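Local coordinates for Rho GTPase-activating protein 15 (Homo sapiens, PDB 3BYI), which activates the GTP hydrolysis of Rho-type GTPases, with activity toward RAC1, through the RhoGAP domain held in this fragment, turning them to the inactive GDP-bound state, at residues Trp37-Cys42 and Lys97-Glu102; Ile66-Phe71 and Asp83-Asp88. All coordinates share one frame; numbering follows the deposited sequence.

Interaction 1 (Trp37-Cys42 and Lys97-Glu102); sequences WFVKQC and KMFFRE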
loop_
_atom_site.group_PDB
_atom_site.type_symbol
_atom_site.label_atom_id
_atom_site.label_comp_id
_atom_site.label_asym_id
_atom_site.label_seq_id
_atom_site.Cartn_x
_atom_site.Cartn_y
_atom_site.Cartn_z
ATOM N N TRP A 37 5.649 8.602 -6.662
ATOM C CA TRP A 37 4.990 9.890 -6.449
ATOM C C TRP A 37 3.521 9.754 -6.060
ATOM O O TRP A 37 3.053 10.511 -5.229
ATOM C CB TRP A 37 5.088 10.782 -7.693
ATOM C CG TRP A 37 6.390 11.408 -7.752
ATOM C CD1 TRP A 37 7.408 11.115 -8.604
ATOM C CD2 TRP A 37 6.873 12.397 -6.865
ATOM N NE1 TRP A 37 8.496 11.874 -8.304
ATOM C CE2 TRP A 37 8.194 12.683 -7.245
ATOM C CE3 TRP A 37 6.311 13.081 -5.784
ATOM C CZ2 TRP A 37 8.962 13.659 -6.603
ATOM C CZ3 TRP A 37 7.065 14.018 -5.130
ATOM C CH2 TRP A 37 8.385 14.303 -5.536
ATOM N N PHE A 38 2.791 8.828 -6.685
ATOM C CA PHE A 38 1.362 8.707 -6.406
ATOM C C PHE A 38 1.117 8.281 -4.951
ATOM O O PHE A 38 0.172 8.732 -4.325
ATOM C CB PHE A 38 0.666 7.728 -7.345
ATOM C CG PHE A 38 -0.826 7.572 -7.052
ATOM C CD1 PHE A 38 -1.703 8.627 -7.253
ATOM C CD2 PHE A 38 -1.344 6.371 -6.584
ATOM C CE1 PHE A 38 -3.087 8.464 -7.036
ATOM C CE2 PHE A 38 -2.680 6.235 -6.340
ATOM C CZ PHE A 38 -3.556 7.275 -6.580
ATOM N N VAL A 39 1.990 7.405 -4.441
ATOM C CA VAL A 39 1.934 6.975 -3.069
ATOM C C VAL A 39 2.174 8.170 -2.105
ATOM O O VAL A 39 1.497 8.325 -1.096
ATOM C CB VAL A 39 2.942 5.814 -2.792
ATOM C CG1 VAL A 39 3.065 5.515 -1.256
ATOM C CG2 VAL A 39 2.551 4.547 -3.592
ATOM N N LYS A 40 3.149 9.010 -2.424
ATOM C CA LYS A 40 3.439 10.144 -1.578
ATOM C C LYS A 40 2.332 11.212 -1.667
ATOM O O LYS A 40 2.015 11.876 -0.678
ATOM C CB LYS A 40 4.815 10.691 -1.886
ATOM C CG LYS A 40 5.944 9.719 -1.556
ATOM C CD LYS A 40 7.359 10.368 -1.716
ATOM C CE LYS A 40 7.723 10.679 -3.128
ATOM N NZ LYS A 40 9.155 11.155 -3.263
ATOM N N GLN A 41 1.740 11.384 -2.844
ATOM C CA GLN A 41 0.608 12.298 -2.993
ATOM C C GLN A 41 -0.596 11.895 -2.150
ATOM O O GLN A 41 -1.279 12.751 -1.596
ATOM C CB GLN A 41 0.100 12.320 -4.414
ATOM C CG GLN A 41 0.636 13.396 -5.211
ATOM C CD GLN A 41 -0.180 13.628 -6.440
ATOM O OE1 GLN A 41 -0.173 12.809 -7.353
ATOM N NE2 GLN A 41 -0.895 14.766 -6.476
ATOM N N CYS A 42 -0.917 10.605 -2.178
ATOM C CA CYS A 42 -2.056 10.086 -1.450
ATOM C C CYS A 42 -1.855 10.221 0.037
ATOM O O CYS A 42 -2.717 10.717 0.734
ATOM C CB CYS A 42 -2.302 8.616 -1.820
ATOM S SG CYS A 42 -3.121 8.433 -3.436
ATOM N N LYS A 97 -4.859 2.049 -1.948
ATOM C CA LYS A 97 -4.933 0.612 -1.747
ATOM C C LYS A 97 -5.025 -0.147 -3.055
ATOM O O LYS A 97 -4.425 -1.207 -3.201
ATOM C CB LYS A 97 -6.124 0.249 -0.854
ATOM C CG LYS A 97 -5.952 0.633 0.631
ATOM C CD LYS A 97 -7.128 0.131 1.458
ATOM C CE LYS A 97 -8.459 0.794 1.091
ATOM N NZ LYS A 97 -9.529 0.297 1.967
ATOM N N MET A 98 -5.802 0.395 -3.988
ATOM C CA MET A 98 -5.936 -0.179 -5.334
ATOM C C MET A 98 -4.591 -0.231 -6.065
ATOM O O MET A 98 -4.333 -1.181 -6.804
ATOM C CB MET A 98 -6.945 0.631 -6.184
ATOM C CG MET A 98 -7.137 0.081 -7.570
ATOM S SD MET A 98 -8.399 0.883 -8.576
ATOM C CE MET A 98 -9.861 0.139 -7.815
ATOM N N PHE A 99 -3.764 0.793 -5.873
ATOM C CA PHE A 99 -2.415 0.827 -6.430
ATOM C C PHE A 99 -1.629 -0.361 -5.918
ATOM O O PHE A 99 -1.070 -1.124 -6.699
ATOM C CB PHE A 99 -1.706 2.156 -6.104
ATOM C CG PHE A 99 -0.249 2.187 -6.516
ATOM C CD1 PHE A 99 0.104 2.455 -7.843
ATOM C CD2 PHE A 99 0.758 1.932 -5.587
ATOM C CE1 PHE A 99 1.402 2.473 -8.213
ATOM C CE2 PHE A 99 2.102 1.921 -5.964
ATOM C CZ PHE A 99 2.433 2.215 -7.247
ATOM N N PHE A 100 -1.627 -0.561 -4.605
ATOM C CA PHE A 100 -0.888 -1.680 -4.035
ATOM C C PHE A 100 -1.452 -3.051 -4.437
ATOM O O PHE A 100 -0.695 -4.009 -4.672
ATOM C CB PHE A 100 -0.801 -1.549 -2.533
ATOM C CG PHE A 100 0.174 -0.497 -2.092
ATOM C CD1 PHE A 100 -0.276 0.706 -1.553
ATOM C CD2 PHE A 100 1.533 -0.697 -2.252
ATOM C CE1 PHE A 100 0.625 1.681 -1.174
ATOM C CE2 PHE A 100 2.441 0.250 -1.848
ATOM C CZ PHE A 100 1.991 1.444 -1.309
ATOM N N ARG A 101 -2.782 -3.132 -4.558
ATOM C CA ARG A 101 -3.436 -4.371 -4.984
ATOM C C ARG A 101 -3.154 -4.696 -6.450
ATOM O O ARG A 101 -3.146 -5.856 -6.811
ATOM C CB ARG A 101 -4.970 -4.337 -4.747
ATOM C CG ARG A 101 -5.391 -4.568 -3.284
ATOM C CD ARG A 101 -6.838 -4.074 -2.987
ATOM N NE ARG A 101 -7.071 -3.997 -1.537
ATOM C CZ ARG A 101 -8.002 -3.251 -0.928
ATOM N NH1 ARG A 101 -8.857 -2.496 -1.609
ATOM N NH2 ARG A 101 -8.090 -3.272 0.397
ATOM N N GLU A 102 -2.933 -3.672 -7.273
ATOM C CA GLU A 102 -2.752 -3.874 -8.722
ATOM C C GLU A 102 -1.281 -4.066 -9.109
ATOM O O GLU A 102 -1.018 -4.391 -10.222
ATOM C CB GLU A 102 -3.441 -2.733 -9.520
ATOM C CG GLU A 102 -3.768 -3.135 -10.942
ATOM C CD GLU A 102 -4.640 -2.147 -11.657
ATOM O OE1 GLU A 102 -5.344 -1.359 -10.998
ATOM O OE2 GLU A 102 -4.602 -2.157 -12.905
#

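Interaction 2 (Ile66-Phe71 and Asp83-Asp88); sequences IQKLRF and DSQWED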
loop_
_atom_site.group_PDB
_atom_site.type_symbol
_atom_site.label_atom_id
_atom_site.label_comp_id
_atom_site.label_asym_id
_atom_site.label_seq_id
_atom_site.Cartn_x
_atom_site.Cartn_y
_atom_site.Cartn_z
ATOM N N ILE A 66 -12.889 6.503 -7.715
ATOM C CA ILE A 66 -11.542 5.909 -7.641
ATOM C C ILE A 66 -11.059 5.514 -9.030
ATOM O O ILE A 66 -9.912 5.765 -9.391
ATOM C CB ILE A 66 -11.501 4.678 -6.741
ATOM C CG1 ILE A 66 -11.760 5.112 -5.283
ATOM C CG2 ILE A 66 -10.155 3.948 -6.904
ATOM C CD1 ILE A 66 -12.125 3.976 -4.317
ATOM N N GLN A 67 -11.938 4.897 -9.815
ATOM C CA GLN A 67 -11.586 4.442 -11.150
ATOM C C GLN A 67 -11.195 5.626 -12.048
ATOM O O GLN A 67 -10.267 5.524 -12.864
ATOM C CB GLN A 67 -12.724 3.600 -11.752
ATOM C CG GLN A 67 -12.892 2.206 -11.088
ATOM C CD GLN A 67 -11.774 1.179 -11.447
ATOM O OE1 GLN A 67 -10.702 1.564 -11.861
ATOM N NE2 GLN A 67 -12.048 -0.109 -11.287
ATOM N N LYS A 68 -11.875 6.765 -11.890
ATOM C CA LYS A 68 -11.492 7.990 -12.622
ATOM C C LYS A 68 -10.178 8.569 -12.137
ATOM O O LYS A 68 -9.424 9.142 -12.920
ATOM C CB LYS A 68 -12.501 9.117 -12.431
ATOM C CG LYS A 68 -13.842 8.902 -13.026
ATOM C CD LYS A 68 -14.791 10.002 -12.642
ATOM C CE LYS A 68 -16.067 9.917 -13.463
ATOM N NZ LYS A 68 -17.114 10.769 -12.842
ATOM N N LEU A 69 -9.937 8.481 -10.830
ATOM C CA LEU A 69 -8.649 8.893 -10.247
ATOM C C LEU A 69 -7.511 8.065 -10.861
ATOM O O LEU A 69 -6.506 8.609 -11.338
ATOM C CB LEU A 69 -8.650 8.698 -8.724
ATOM C CG LEU A 69 -7.740 9.614 -7.879
ATOM C CD1 LEU A 69 -7.805 9.254 -6.358
ATOM C CD2 LEU A 69 -6.308 9.661 -8.359
ATOM N N ARG A 70 -7.681 6.752 -10.846
ATOM C CA ARG A 70 -6.735 5.813 -11.474
ATOM C C ARG A 70 -6.483 6.141 -12.942
ATOM O O ARG A 70 -5.343 6.124 -13.413
ATOM C CB ARG A 70 -7.291 4.409 -11.368
ATOM C CG ARG A 70 -6.539 3.345 -12.112
ATOM C CD ARG A 70 -7.240 2.065 -11.877
ATOM N NE ARG A 70 -6.638 0.939 -12.534
ATOM C CZ ARG A 70 -6.744 0.699 -13.840
ATOM N NH1 ARG A 70 -7.428 1.509 -14.618
ATOM N NH2 ARG A 70 -6.176 -0.369 -14.367
ATOM N N PHE A 71 -7.552 6.457 -13.662
ATOM C CA PHE A 71 -7.427 6.752 -15.084
ATOM C C PHE A 71 -6.580 7.995 -15.340
ATOM O O PHE A 71 -5.691 8.017 -16.197
ATOM C CB PHE A 71 -8.788 7.000 -15.715
ATOM C CG PHE A 71 -8.713 7.264 -17.195
ATOM C CD1 PHE A 71 -8.746 6.201 -18.100
ATOM C CD2 PHE A 71 -8.567 8.557 -17.686
ATOM C CE1 PHE A 71 -8.660 6.414 -19.466
ATOM C CE2 PHE A 71 -8.498 8.793 -19.073
ATOM C CZ PHE A 71 -8.540 7.713 -19.959
ATOM N N ASP A 83 -8.460 19.331 -5.493
ATOM C CA ASP A 83 -9.629 19.560 -6.333
ATOM C C ASP A 83 -10.876 18.945 -5.725
ATOM O O ASP A 83 -10.833 17.890 -5.133
ATOM C CB ASP A 83 -9.434 19.004 -7.736
ATOM C CG ASP A 83 -8.505 19.843 -8.567
ATOM O OD1 ASP A 83 -8.045 20.917 -8.103
ATOM O OD2 ASP A 83 -8.241 19.422 -9.693
ATOM N N SER A 84 -11.999 19.612 -5.920
ATOM C CA SER A 84 -13.254 19.241 -5.299
ATOM C C SER A 84 -13.692 17.829 -5.684
ATOM O O SER A 84 -14.371 17.157 -4.900
ATOM C CB SER A 84 -14.354 20.270 -5.633
ATOM O OG SER A 84 -14.582 20.330 -7.016
ATOM N N GLN A 85 -13.278 17.383 -6.867
ATOM C CA GLN A 85 -13.558 16.033 -7.346
ATOM C C GLN A 85 -13.047 14.966 -6.379
ATOM O O GLN A 85 -13.653 13.902 -6.265
ATOM C CB GLN A 85 -12.930 15.820 -8.724
ATOM C CG GLN A 85 -13.280 14.502 -9.393
ATOM C CD GLN A 85 -12.744 14.413 -10.826
ATOM O OE1 GLN A 85 -11.993 15.297 -11.288
ATOM N NE2 GLN A 85 -13.117 13.336 -11.534
ATOM N N TRP A 86 -11.956 15.263 -5.667
ATOM C CA TRP A 86 -11.338 14.308 -4.722
ATOM C C TRP A 86 -11.628 14.636 -3.254
ATOM O O TRP A 86 -10.894 14.210 -2.362
ATOM C CB TRP A 86 -9.828 14.228 -4.972
ATOM C CG TRP A 86 -9.506 14.258 -6.418
ATOM C CD1 TRP A 86 -8.814 15.230 -7.096
ATOM C CD2 TRP A 86 -9.954 13.327 -7.401
ATOM N NE1 TRP A 86 -8.778 14.936 -8.429
ATOM C CE2 TRP A 86 -9.474 13.773 -8.644
ATOM C CE3 TRP A 86 -10.728 12.158 -7.354
ATOM C CZ2 TRP A 86 -9.729 13.084 -9.826
ATOM C CZ3 TRP A 86 -10.976 11.474 -8.533
ATOM C CH2 TRP A 86 -10.489 11.943 -9.746
ATOM N N GLU A 87 -12.721 15.361 -2.992
ATOM C CA GLU A 87 -13.033 15.858 -1.651
ATOM C C GLU A 87 -13.329 14.775 -0.615
ATOM O O GLU A 87 -13.096 14.967 0.559
ATOM C CB GLU A 87 -14.202 16.850 -1.690
ATOM C CG GLU A 87 -15.548 16.240 -2.101
ATOM N N ASP A 88 -13.814 13.631 -1.062
ATOM C CA ASP A 88 -14.006 12.479 -0.174
ATOM C C ASP A 88 -12.653 11.770 -0.039
ATOM O O ASP A 88 -12.164 11.189 -0.990
ATOM C CB ASP A 88 -15.119 11.578 -0.766
ATOM C CG ASP A 88 -15.367 10.314 0.037
ATOM O OD1 ASP A 88 -14.811 10.161 1.125
ATOM O OD2 ASP A 88 -16.113 9.458 -0.455
HETATM O O HOH W 1 -15.887 12.129 -10.116
#

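Interaction 1 (Trp37-Cys42 and Lys97-Glu102)
One methyl of V39 does the closest work here: CG2 lies 3.6 Å from F99 CE2 and 3.9 Å from F100 CZ, so a single branch meets two aromatic rings, obliquely in each case. That branch stands beside the backbone N of V39, because CG1 takes the place anti to it (chi1 170°). One of these rings reaches over the other, F99 CD2 lying 4.1 Å above the centre of the F100 ring. Packing is looser at F38, whose ring turns its edge to F99, CE2 standing 4.2 Å from F99 CB; C42 SG sits over one face of the F38 ring. The axes of the two segments come no closer than 10.9 Å, with directions at 152°, a distance that the side chains of F38, V39, F99 and F100 bridge. The opposite flank of helix 37-49 is different: W37, exposed, K40 and Q41, both partly exposed, lie on it and do not meet 97-102. Helix 168-180 backs F100 through T178 and L179, while I19 touches F99. No hydrogen bond crosses between the two segments, and all four touching residues are buried, so this pairing inside the all-helical RhoGAP domain rests on apolar side-chain packing.

Interaction 2 (Ile66-Phe71 and Asp83-Asp88)
L69 lies over one face of the W86 indole in a CH-pi contact: its CG, turned away from the backbone N (chi1 -152°) and so carried over the indole, is 4.0 Å from the centroid of the six-membered ring and 18° off the ring normal. The two side chains cross obliquely. The same leucine also reaches the far rim of the ring, with CB 3.6 Å from W86 CZ3 and CA 3.6 Å from W86 CH2, so the indole rests against backbone as well as side chain. On the opposite face lies Q85 CG, 3.7 Å above the plane. Without the indole, as with an alanine here, L69 would probably lose the aromatic face it packs on, and a gap would be likely to open between helix and loop. Farther out, the side chains of K68 and Q85, extended beyond CG, cross at about a right angle, with K68 CD 3.9 Å from Q85 NE2. A water accepts from K68 NZ at 3.3 Å, and weakly from Q85 NE2, bridging the two exposed residues. The contact thus fastens the loop 83-88 to helix 63-74, where T65 and I72 also touch W86. L79 packs on both W86 and L69, A95 of helix 89-102 meets L69, and D88 N-caps that helix, its OD1 accepting from H90 N.

The centre of interaction 1 lies about 6 Å from that of the chain and all its touching residues are buried; the centre of interaction 2 lies about 18 Å away, and two of its four touching residues are exposed. Each buries 173 Å² between its segments, yet the chemistry differs: the inner one is apolar throughout, the outer one adds a water bridge at its rim. Helix 63-74 ties them together. L69 CD2 packs 3.7 Å from F38 CE1, and R70 NH2 forms a salt bridge of 2.8 Å with E102 OE2, alongside M98 packing on R70 and I66. Along the chain, interaction 2 is nested inside the span closed by interaction 1, and the loop 83-88 leads directly into helix 89-102.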